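Local coordinates for protein flavin-containing monooxygenase (Allium sativum, PDB 6WPU) that uses bound FAD to oxygenate the sulfur of S-allyl-L-cysteine, probably as a step in making the flavour precursors of garlic, at residues L101-V106 with E128-E133; F344-L349 with D400-L405; Q350-A355 with N407-S412. One frame throughout, in Å; residues are numbered along the deposited sequence.

Interaction 1. Residues L101-V106 with E128-E133; sequences LDYPFV and ERFGRE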
loop_
_atom_site.group_PDB
_atom_site.type_symbol
_atom_site.label_atom_id
_atom_site.label_comp_id
_atom_site.label_asym_id
_atom_site.label_seq_id
_atom_site.Cartn_x
_atom_site.Cartn_y
_atom_site.Cartn_z
ATOM N N LEU A 101 6.945 -15.521 -1.080
ATOM C CA LEU A 101 7.530 -16.606 -0.295
ATOM C C LEU A 101 8.189 -17.674 -1.164
ATOM O O LEU A 101 9.134 -18.338 -0.721
ATOM C CB LEU A 101 6.449 -17.236 0.588
ATOM C CG LEU A 101 5.866 -16.259 1.611
ATOM C CD1 LEU A 101 4.708 -16.878 2.356
ATOM C CD2 LEU A 101 6.956 -15.782 2.572
ATOM N N ASP A 102 7.706 -17.886 -2.383
ATOM C CA ASP A 102 8.312 -18.907 -3.234
ATOM C C ASP A 102 9.014 -18.293 -4.439
ATOM O O ASP A 102 9.220 -18.967 -5.449
ATOM C CB ASP A 102 7.265 -19.934 -3.676
ATOM C CG ASP A 102 6.216 -19.334 -4.597
ATOM O OD1 ASP A 102 6.179 -18.087 -4.749
ATOM O OD2 ASP A 102 5.438 -20.110 -5.185
ATOM N N TYR A 103 9.396 -17.023 -4.346
ATOM C CA TYR A 103 9.989 -16.306 -5.473
ATOM C C TYR A 103 10.910 -15.234 -4.919
ATOM O O TYR A 103 10.561 -14.048 -4.880
ATOM C CB TYR A 103 8.900 -15.697 -6.359
ATOM C CG TYR A 103 9.393 -15.353 -7.737
ATOM C CD1 TYR A 103 9.909 -16.342 -8.575
ATOM C CD2 TYR A 103 9.339 -14.045 -8.208
ATOM C CE1 TYR A 103 10.356 -16.034 -9.845
ATOM C CE2 TYR A 103 9.785 -13.722 -9.474
ATOM C CZ TYR A 103 10.291 -14.718 -10.287
ATOM O OH TYR A 103 10.733 -14.393 -11.544
ATOM N N PRO A 104 12.108 -15.619 -4.474
ATOM C CA PRO A 104 12.975 -14.675 -3.752
ATOM C C PRO A 104 13.327 -13.456 -4.587
ATOM O O PRO A 104 13.646 -13.561 -5.771
ATOM C CB PRO A 104 14.220 -15.509 -3.441
ATOM C CG PRO A 104 13.702 -16.928 -3.390
ATOM C CD PRO A 104 12.636 -16.990 -4.446
ATOM N N PHE A 105 13.278 -12.286 -3.947
ATOM C CA PHE A 105 13.592 -11.021 -4.612
ATOM C C PHE A 105 15.111 -10.816 -4.618
ATOM O O PHE A 105 15.653 -9.851 -4.072
ATOM C CB PHE A 105 12.850 -9.878 -3.922
ATOM C CG PHE A 105 13.006 -8.518 -4.584
ATOM C CD1 PHE A 105 13.543 -8.382 -5.858
ATOM C CD2 PHE A 105 12.601 -7.364 -3.914
ATOM C CE1 PHE A 105 13.677 -7.131 -6.445
ATOM C CE2 PHE A 105 12.731 -6.105 -4.500
ATOM C CZ PHE A 105 13.272 -5.986 -5.764
ATOM N N VAL A 106 15.802 -11.765 -5.254
ATOM C CA VAL A 106 17.259 -11.718 -5.337
ATOM C C VAL A 106 17.674 -10.888 -6.544
ATOM O O VAL A 106 16.837 -10.473 -7.351
ATOM C CB VAL A 106 17.881 -13.130 -5.388
ATOM C CG1 VAL A 106 17.714 -13.831 -4.049
ATOM C CG2 VAL A 106 17.275 -13.968 -6.519
ATOM N N GLU A 128 7.414 -7.935 -13.037
ATOM C CA GLU A 128 7.270 -8.360 -14.426
ATOM C C GLU A 128 7.833 -9.760 -14.631
ATOM O O GLU A 128 7.224 -10.578 -15.330
ATOM C CB GLU A 128 7.942 -7.354 -15.361
ATOM C CG GLU A 128 7.180 -6.025 -15.458
ATOM C CD GLU A 128 8.001 -4.908 -16.099
ATOM O OE1 GLU A 128 9.206 -5.126 -16.362
ATOM O OE2 GLU A 128 7.438 -3.808 -16.330
ATOM N N ARG A 129 8.991 -10.054 -14.026
ATOM C CA ARG A 129 9.526 -11.410 -14.074
ATOM C C ARG A 129 8.553 -12.394 -13.430
ATOM O O ARG A 129 8.306 -13.481 -13.966
ATOM C CB ARG A 129 10.892 -11.475 -13.381
ATOM C CG ARG A 129 12.032 -10.737 -14.085
ATOM C CD ARG A 129 13.415 -11.142 -13.536
ATOM N NE ARG A 129 13.760 -10.463 -12.289
ATOM C CZ ARG A 129 13.942 -11.061 -11.108
ATOM N NH1 ARG A 129 14.264 -10.327 -10.039
ATOM N NH2 ARG A 129 13.816 -12.382 -10.983
ATOM N N PHE A 130 7.996 -12.022 -12.275
ATOM C CA PHE A 130 6.962 -12.819 -11.631
ATOM C C PHE A 130 5.810 -13.090 -12.590
ATOM O O PHE A 130 5.418 -14.242 -12.791
ATOM C CB PHE A 130 6.458 -12.097 -10.369
ATOM C CG PHE A 130 5.354 -12.826 -9.643
ATOM C CD1 PHE A 130 4.031 -12.729 -10.070
ATOM C CD2 PHE A 130 5.639 -13.605 -8.530
ATOM C CE1 PHE A 130 3.013 -13.397 -9.407
ATOM C CE2 PHE A 130 4.622 -14.284 -7.858
ATOM C CZ PHE A 130 3.310 -14.180 -8.296
ATOM N N GLY A 131 5.239 -12.027 -13.171
ATOM C CA GLY A 131 4.109 -12.193 -14.073
ATOM C C GLY A 131 4.401 -13.115 -15.248
ATOM O O GLY A 131 3.511 -13.830 -15.714
ATOM N N ARG A 132 5.644 -13.116 -15.741
ATOM C CA ARG A 132 6.032 -14.061 -16.781
ATOM C C ARG A 132 6.235 -15.455 -16.206
ATOM O O ARG A 132 5.747 -16.442 -16.767
ATOM C CB ARG A 132 7.306 -13.592 -17.491
ATOM C CG ARG A 132 7.074 -12.494 -18.521
ATOM C CD ARG A 132 8.344 -12.148 -19.305
ATOM N NE ARG A 132 9.372 -11.518 -18.478
ATOM C CZ ARG A 132 9.518 -10.202 -18.323
ATOM N NH1 ARG A 132 8.698 -9.359 -18.940
ATOM N NH2 ARG A 132 10.485 -9.728 -17.548
ATOM N N GLU A 133 6.949 -15.555 -15.084
ATOM C CA GLU A 133 7.323 -16.871 -14.568
ATOM C C GLU A 133 6.095 -17.727 -14.284
ATOM O O GLU A 133 6.101 -18.941 -14.530
ATOM C CB GLU A 133 8.164 -16.723 -13.298
ATOM C CG GLU A 133 8.518 -18.053 -12.645
ATOM C CD GLU A 133 9.429 -18.901 -13.510
ATOM O OE1 GLU A 133 10.267 -18.325 -14.236
ATOM O OE2 GLU A 133 9.293 -20.144 -13.476
#
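Tyr103 is the residue of 101-106 that does most of the touching, its ring laid against the turn of helix 120-133 formed by Arg129, Phe130 and Glu133. Just ahead of it, the Asp102 carboxylate makes salt bridges to Arg39 and Arg43 of helix 32-43. With chi1 at -161°, CG of Tyr103 lies opposite the backbone N, and the ring is carried out from the chain toward the helix. The CD2-CE2 part of the ring meets Phe130: Tyr103 CE2 comes to 3.7 Å from Phe130 CA, and Tyr103 CD2 sits 3.7 Å from Phe130 CD2, at the rim of the phenyl ring. The two rings make an offset edge-to-face pair, Phe130 giving its edge to the face of Tyr103, with centroids 5.7 Å apart and planes at 77°. Further along the same side of the tyrosine ring, Glu133 CG comes to 3.9 Å from Tyr103 CE1. The phenol end reaches the root of Arg129, with OH 3.5 Å from Arg129 CB. Phe134 and Tyr126 also meet the Tyr103 ring, and Phe130 packs against Phe100 and helix 32-43. Beyond Pro104 the chain folds through an inverse gamma turn centred on Phe105. At Val106 the carbonyl O lies 3.7 Å from NH1 of Arg129, whose chain runs past the tyrosine and bends at chi3; this is too long for a hydrogen bond. What results is an aromatic cluster at the protein surface, joining an irregular loop to helix 120-133, which packs on helix 32-43 of the FAD-binding, Rossmann-type part of the fold.

Interaction 2. Residues F344-L349 with D400-L405; sequences FPLCEL and DYDDWL
Helices 343-358 and 398-409 pack side by side here, Leu346 and Leu349, one turn apart on the first, facing Tyr401, Asp402 and Leu405 on the second. Over these short segments the axes run in nearly the same direction, 28° apart, and approach to 9.5 Å. Leu346 reaches between Tyr401 and Asp402: its CD1 lies 3.7 Å from Tyr401 CD1, obliquely to the ring, and 3.5 Å from Asp402 OD1. The carboxylate oxygen thus lies against the leucine branch, a van der Waals contact in a buried place. On the next turn Leu349, with CG opposite its own carbonyl carbon (chi1 -69°), sends CD1 across to the backbone of the partner helix, 3.6 Å from the carbonyl O of Asp402 and equally near Asp402 CB. This is largely van der Waals helix-helix packing, leucines against Tyr401, Leu405 and Asp402, in the C-terminal half of the flavin-binding monooxygenase-like chain, where consecutive turns of one helix pair with consecutive turns of the other. At the far end the two leucines meet through their stems, Leu349 CB standing 4.0 Å from Leu405 CB, while Leu405 CD1 leans against the backbone of Leu349. Leu405 also packs its CG over one face of the Tyr401 ring within its own helix, so the ring touches leucines of both helices. The Tyr401 hydroxyl is bonded to the carbonyl O of Lys321 and to Gln350. Away from this interface, Phe344 belongs to the FAD pocket, and Cys347 and Glu348 turn to helix 32-43, where Glu348 makes a salt bridge with Arg39.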
loop_
_atom_site.group_PDB
_atom_site.type_symbol
_atom_site.label_atom_id
_atom_site.label_comp_id
_atom_site.label_asym_id
_atom_site.label_seq_id
_atom_site.Cartn_x
_atom_site.Cartn_y
_atom_site.Cartn_z
ATOM N N PHE A 344 3.997 -8.131 -0.169
ATOM C CA PHE A 344 3.958 -9.211 -1.157
ATOM C C PHE A 344 3.653 -10.557 -0.507
ATOM O O PHE A 344 2.707 -11.228 -0.955
ATOM C CB PHE A 344 5.259 -9.275 -1.983
ATOM C CG PHE A 344 5.542 -8.046 -2.844
ATOM C CD1 PHE A 344 4.614 -7.029 -2.990
ATOM C CD2 PHE A 344 6.761 -7.925 -3.503
ATOM C CE1 PHE A 344 4.884 -5.902 -3.776
ATOM C CE2 PHE A 344 7.054 -6.801 -4.288
ATOM C CZ PHE A 344 6.103 -5.784 -4.430
ATOM N N PRO A 345 4.364 -11.002 0.543
ATOM C CA PRO A 345 3.996 -12.289 1.155
ATOM C C PRO A 345 2.630 -12.266 1.823
ATOM O O PRO A 345 1.939 -13.293 1.816
ATOM C CB PRO A 345 5.126 -12.550 2.167
ATOM C CG PRO A 345 5.740 -11.233 2.425
ATOM C CD PRO A 345 5.555 -10.410 1.187
ATOM N N LEU A 346 2.210 -11.131 2.396
ATOM C CA LEU A 346 0.875 -11.058 2.990
ATOM C C LEU A 346 -0.221 -11.286 1.940
ATOM O O LEU A 346 -1.163 -12.053 2.167
ATOM C CB LEU A 346 0.688 -9.710 3.696
ATOM C CG LEU A 346 -0.662 -9.565 4.407
ATOM C CD1 LEU A 346 -0.512 -8.870 5.755
ATOM C CD2 LEU A 346 -1.693 -8.835 3.522
ATOM N N CYS A 347 -0.129 -10.602 0.791
ATOM C CA CYS A 347 -1.115 -10.792 -0.269
ATOM C C CYS A 347 -1.065 -12.217 -0.809
ATOM O O CYS A 347 -2.100 -12.798 -1.154
ATOM C CB CYS A 347 -0.888 -9.785 -1.402
ATOM S SG CYS A 347 -1.197 -8.029 -0.950
ATOM N N GLU A 348 0.137 -12.787 -0.883
ATOM C CA GLU A 348 0.301 -14.171 -1.311
ATOM C C GLU A 348 -0.493 -15.106 -0.413
ATOM O O GLU A 348 -1.250 -15.965 -0.893
ATOM C CB GLU A 348 1.792 -14.526 -1.296
ATOM C CG GLU A 348 2.189 -15.937 -1.779
ATOM C CD GLU A 348 3.724 -16.118 -1.771
ATOM O OE1 GLU A 348 4.424 -15.272 -1.149
ATOM O OE2 GLU A 348 4.233 -17.086 -2.384
ATOM N N LEU A 349 -0.359 -14.930 0.901
ATOM C CA LEU A 349 -1.022 -15.830 1.834
ATOM C C LEU A 349 -2.523 -15.566 1.888
ATOM O O LEU A 349 -3.317 -16.508 2.000
ATOM C CB LEU A 349 -0.386 -15.702 3.208
ATOM C CG LEU A 349 1.035 -16.250 3.271
ATOM C CD1 LEU A 349 1.726 -15.793 4.561
ATOM C CD2 LEU A 349 1.033 -17.790 3.163
ATOM N N ASP A 400 2.325 -12.763 12.677
ATOM C CA ASP A 400 1.368 -13.655 13.322
ATOM C C ASP A 400 0.106 -13.784 12.484
ATOM O O ASP A 400 -0.480 -14.872 12.394
ATOM C CB ASP A 400 1.023 -13.138 14.716
ATOM C CG ASP A 400 2.232 -13.080 15.636
ATOM O OD1 ASP A 400 3.175 -13.877 15.432
ATOM O OD2 ASP A 400 2.231 -12.237 16.559
ATOM N N TYR A 401 -0.332 -12.672 11.880
ATOM C CA TYR A 401 -1.445 -12.714 10.940
ATOM C C TYR A 401 -1.105 -13.585 9.737
ATOM O O TYR A 401 -1.886 -14.469 9.354
ATOM C CB TYR A 401 -1.805 -11.292 10.507
ATOM C CG TYR A 401 -2.837 -11.221 9.408
ATOM C CD1 TYR A 401 -2.459 -11.000 8.092
ATOM C CD2 TYR A 401 -4.189 -11.375 9.683
ATOM C CE1 TYR A 401 -3.396 -10.921 7.077
ATOM C CE2 TYR A 401 -5.144 -11.313 8.666
ATOM C CZ TYR A 401 -4.739 -11.089 7.365
ATOM O OH TYR A 401 -5.681 -11.022 6.346
ATOM N N ASP A 402 0.056 -13.335 9.116
ATOM C CA ASP A 402 0.529 -14.193 8.031
ATOM C C ASP A 402 0.536 -15.658 8.451
ATOM O O ASP A 402 0.063 -16.528 7.712
ATOM C CB ASP A 402 1.936 -13.783 7.595
ATOM C CG ASP A 402 1.968 -12.481 6.815
ATOM O OD1 ASP A 402 0.903 -11.964 6.407
ATOM O OD2 ASP A 402 3.089 -11.979 6.605
ATOM N N ASP A 403 1.086 -15.953 9.635
ATOM C CA ASP A 403 1.171 -17.344 10.072
ATOM C C ASP A 403 -0.213 -17.947 10.269
ATOM O O ASP A 403 -0.422 -19.131 9.977
ATOM C CB ASP A 403 1.989 -17.460 11.357
ATOM C CG ASP A 403 3.484 -17.351 11.112
ATOM O OD1 ASP A 403 3.900 -17.431 9.943
ATOM O OD2 ASP A 403 4.244 -17.178 12.091
ATOM N N TRP A 404 -1.171 -17.159 10.776
ATOM C CA TRP A 404 -2.540 -17.656 10.866
ATOM C C TRP A 404 -3.065 -18.052 9.486
ATOM O O TRP A 404 -3.684 -19.112 9.324
ATOM C CB TRP A 404 -3.455 -16.610 11.508
ATOM C CG TRP A 404 -4.844 -17.135 11.730
ATOM C CD1 TRP A 404 -5.306 -17.775 12.838
ATOM C CD2 TRP A 404 -5.939 -17.102 10.799
ATOM N NE1 TRP A 404 -6.623 -18.136 12.665
ATOM C CE2 TRP A 404 -7.035 -17.736 11.422
ATOM C CE3 TRP A 404 -6.097 -16.596 9.506
ATOM C CZ2 TRP A 404 -8.272 -17.874 10.803
ATOM C CZ3 TRP A 404 -7.333 -16.734 8.882
ATOM C CH2 TRP A 404 -8.406 -17.365 9.537
ATOM N N LEU A 405 -2.813 -17.220 8.480
ATOM C CA LEU A 405 -3.208 -17.571 7.124
ATOM C C LEU A 405 -2.474 -18.820 6.653
ATOM O O LEU A 405 -3.083 -19.734 6.085
ATOM C CB LEU A 405 -2.945 -16.394 6.182
ATOM C CG LEU A 405 -3.826 -15.149 6.336
ATOM C CD1 LEU A 405 -3.275 -13.978 5.522
ATOM C CD2 LEU A 405 -5.238 -15.458 5.927
#

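Interaction 3. Residues Q350-A355 with N407-S412; sequences QSKWIA and NECGYS
Lys352 leaves its helix with CG opposite the backbone N (chi1 -158°), then bends at chi3 and chi4, and these turns lay the end of its chain across the Tyr411 ring. Its CE sits over one face, 3.7 Å from Tyr411 CD1 and 4.0 Å from the ring centroid, 23° off the normal: a CH-pi contact, displaced toward the rim. The ammonium group goes on to Glu40 of helix 32-43, and that salt bridge probably helps to fix how the aliphatic part lies on the tyrosine. Cys409 takes the middle of the contact. Its SG comes up against the backbone of the facing helix, 3.4 Å from Trp353 N and 3.6 Å from Lys352 C, with the two CB atoms of those residues close by. Beside the Trp353 indole the sulfur is oblique, 5.4 Å from the centroid of the five-membered ring. Here helix 398-409 comes to its end against the middle of helix 343-358: Gly410 is the first residue to leave helical geometry, and its positive phi turns the chain so that Tyr411 comes back toward Lys352. On the other flank of Cys409, Trp353 and Glu408 run alongside each other in the same direction, with Trp353 CD1 3.7 Å from Glu408 CB. A water joins their ends, accepting from Trp353 NE1 in the plane of the indole at 3.0 Å and donating to Glu408 OE1 at 2.6 Å. The buried indole is further packed edge-to-face with Trp404 and Phe324, while Arg361 bonds to the carbonyl O of Cys409.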
loop_
_atom_site.group_PDB
_atom_site.type_symbol
_atom_site.label_atom_id
_atom_site.label_comp_id
_atom_site.label_asym_id
_atom_site.label_seq_id
_atom_site.Cartn_x
_atom_site.Cartn_y
_atom_site.Cartn_z
ATOM N N GLN A 350 -2.933 -14.300 1.782
ATOM C CA GLN A 350 -4.358 -14.000 1.703
ATOM C C GLN A 350 -5.004 -14.693 0.512
ATOM O O GLN A 350 -6.092 -15.263 0.625
ATOM C CB GLN A 350 -4.586 -12.498 1.604
ATOM C CG GLN A 350 -4.361 -11.736 2.883
ATOM C CD GLN A 350 -4.750 -10.285 2.725
ATOM O OE1 GLN A 350 -4.563 -9.706 1.657
ATOM N NE2 GLN A 350 -5.306 -9.692 3.779
ATOM N N SER A 351 -4.367 -14.623 -0.648
ATOM C CA SER A 351 -5.023 -15.155 -1.827
ATOM C C SER A 351 -4.916 -16.674 -1.857
ATOM O O SER A 351 -5.799 -17.343 -2.397
ATOM C CB SER A 351 -4.431 -14.512 -3.082
ATOM O OG SER A 351 -3.032 -14.706 -3.130
ATOM N N LYS A 352 -3.869 -17.223 -1.235
ATOM C CA LYS A 352 -3.787 -18.662 -1.027
ATOM C C LYS A 352 -4.950 -19.146 -0.165
ATOM O O LYS A 352 -5.558 -20.186 -0.443
ATOM C CB LYS A 352 -2.438 -19.003 -0.384
ATOM C CG LYS A 352 -1.962 -20.434 -0.561
ATOM C CD LYS A 352 -0.607 -20.644 0.130
ATOM C CE LYS A 352 0.525 -19.873 -0.555
ATOM N NZ LYS A 352 0.886 -20.477 -1.882
ATOM N N TRP A 353 -5.289 -18.382 0.869
ATOM C CA TRP A 353 -6.428 -18.704 1.720
ATOM C C TRP A 353 -7.736 -18.603 0.945
ATOM O O TRP A 353 -8.578 -19.516 0.996
ATOM C CB TRP A 353 -6.430 -17.756 2.917
ATOM C CG TRP A 353 -7.484 -18.001 3.941
ATOM C CD1 TRP A 353 -7.889 -19.213 4.444
ATOM C CD2 TRP A 353 -8.267 -17.007 4.606
ATOM N NE1 TRP A 353 -8.886 -19.029 5.375
ATOM C CE2 TRP A 353 -9.130 -17.681 5.501
ATOM C CE3 TRP A 353 -8.329 -15.606 4.530
ATOM C CZ2 TRP A 353 -10.038 -17.006 6.317
ATOM C CZ3 TRP A 353 -9.227 -14.937 5.345
ATOM C CH2 TRP A 353 -10.070 -15.640 6.231
ATOM N N ILE A 354 -7.916 -17.497 0.215
ATOM C CA ILE A 354 -9.139 -17.294 -0.556
ATOM C C ILE A 354 -9.343 -18.442 -1.541
ATOM O O ILE A 354 -10.442 -18.997 -1.649
ATOM C CB ILE A 354 -9.102 -15.940 -1.280
ATOM C CG1 ILE A 354 -9.168 -14.775 -0.291
ATOM C CG2 ILE A 354 -10.255 -15.836 -2.300
ATOM C CD1 ILE A 354 -8.801 -13.449 -0.971
ATOM N N ALA A 355 -8.285 -18.809 -2.274
ATOM C CA ALA A 355 -8.404 -19.850 -3.291
ATOM C C ALA A 355 -8.805 -21.185 -2.673
ATOM O O ALA A 355 -9.664 -21.894 -3.212
ATOM C CB ALA A 355 -7.089 -19.995 -4.058
ATOM N N ASN A 407 -1.292 -21.260 8.415
ATOM C CA ASN A 407 -1.836 -22.444 9.064
ATOM C C ASN A 407 -3.202 -22.816 8.505
ATOM O O ASN A 407 -3.536 -24.003 8.427
ATOM C CB ASN A 407 -1.910 -22.236 10.571
ATOM C CG ASN A 407 -2.229 -23.522 11.305
ATOM O OD1 ASN A 407 -1.345 -24.342 11.551
ATOM N ND2 ASN A 407 -3.501 -23.719 11.633
ATOM N N GLU A 408 -4.002 -21.832 8.090
ATOM C CA GLU A 408 -5.278 -22.163 7.463
ATOM C C GLU A 408 -5.067 -22.927 6.163
ATOM O O GLU A 408 -5.789 -23.885 5.874
ATOM C CB GLU A 408 -6.087 -20.891 7.219
ATOM C CG GLU A 408 -6.668 -20.308 8.486
ATOM C CD GLU A 408 -7.562 -21.316 9.201
ATOM O OE1 GLU A 408 -8.632 -21.669 8.655
ATOM O OE2 GLU A 408 -7.178 -21.769 10.296
ATOM N N CYS A 409 -4.064 -22.533 5.381
ATOM C CA CYS A 409 -3.790 -23.114 4.071
ATOM C C CYS A 409 -2.935 -24.360 4.117
ATOM O O CYS A 409 -2.768 -25.004 3.078
ATOM C CB CYS A 409 -3.045 -22.116 3.188
ATOM S SG CYS A 409 -3.915 -20.668 2.913
ATOM N N GLY A 410 -2.352 -24.686 5.262
ATOM C CA GLY A 410 -1.316 -25.697 5.274
ATOM C C GLY A 410 -0.033 -25.258 4.601
ATOM O O GLY A 410 0.628 -26.080 3.962
ATOM N N TYR A 411 0.331 -23.977 4.709
ATOM C CA TYR A 411 1.581 -23.482 4.154
ATOM C C TYR A 411 2.586 -23.255 5.275
ATOM O O TYR A 411 2.224 -23.113 6.446
ATOM C CB TYR A 411 1.373 -22.188 3.363
ATOM C CG TYR A 411 2.502 -21.866 2.403
ATOM C CD1 TYR A 411 2.583 -22.476 1.149
ATOM C CD2 TYR A 411 3.492 -20.952 2.750
ATOM C CE1 TYR A 411 3.620 -22.178 0.268
ATOM C CE2 TYR A 411 4.533 -20.659 1.884
ATOM C CZ TYR A 411 4.594 -21.271 0.648
ATOM O OH TYR A 411 5.639 -20.953 -0.191
ATOM N N SER A 412 3.863 -23.253 4.902
ATOM C CA SER A 412 4.921 -22.968 5.859
ATOM C C SER A 412 4.718 -21.594 6.484
ATOM O O SER A 412 4.121 -20.701 5.884
ATOM C CB SER A 412 6.282 -23.021 5.173
ATOM O OG SER A 412 6.585 -24.348 4.789
HETATM O O HOH W 1 -10.573 -20.600 7.310
#

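Interactions 2 and 3 are successive parts of one helix pair, 343-358 with 398-409, their centres about 8 Å apart. Tyr401 OH of interaction 2 meets Gln350 NE2 of interaction 3 at 2.9 Å, and Leu405 CD2 packs 3.4 Å from Trp353 CE3. Interaction 1 lies about 17 Å from interaction 2, centre to centre, yet touches it: Leu101 N is 2.5 Å from Glu348 OE1, a probable hydrogen bond, and Leu101 also packs on Pro345 and Leu349. Tyr411 of interaction 3 also packs on Leu101. Phe344 touches FAD itself, whereas the side chains of Leu346 and Phe130 are about 9 and 10 Å from the bound FAD.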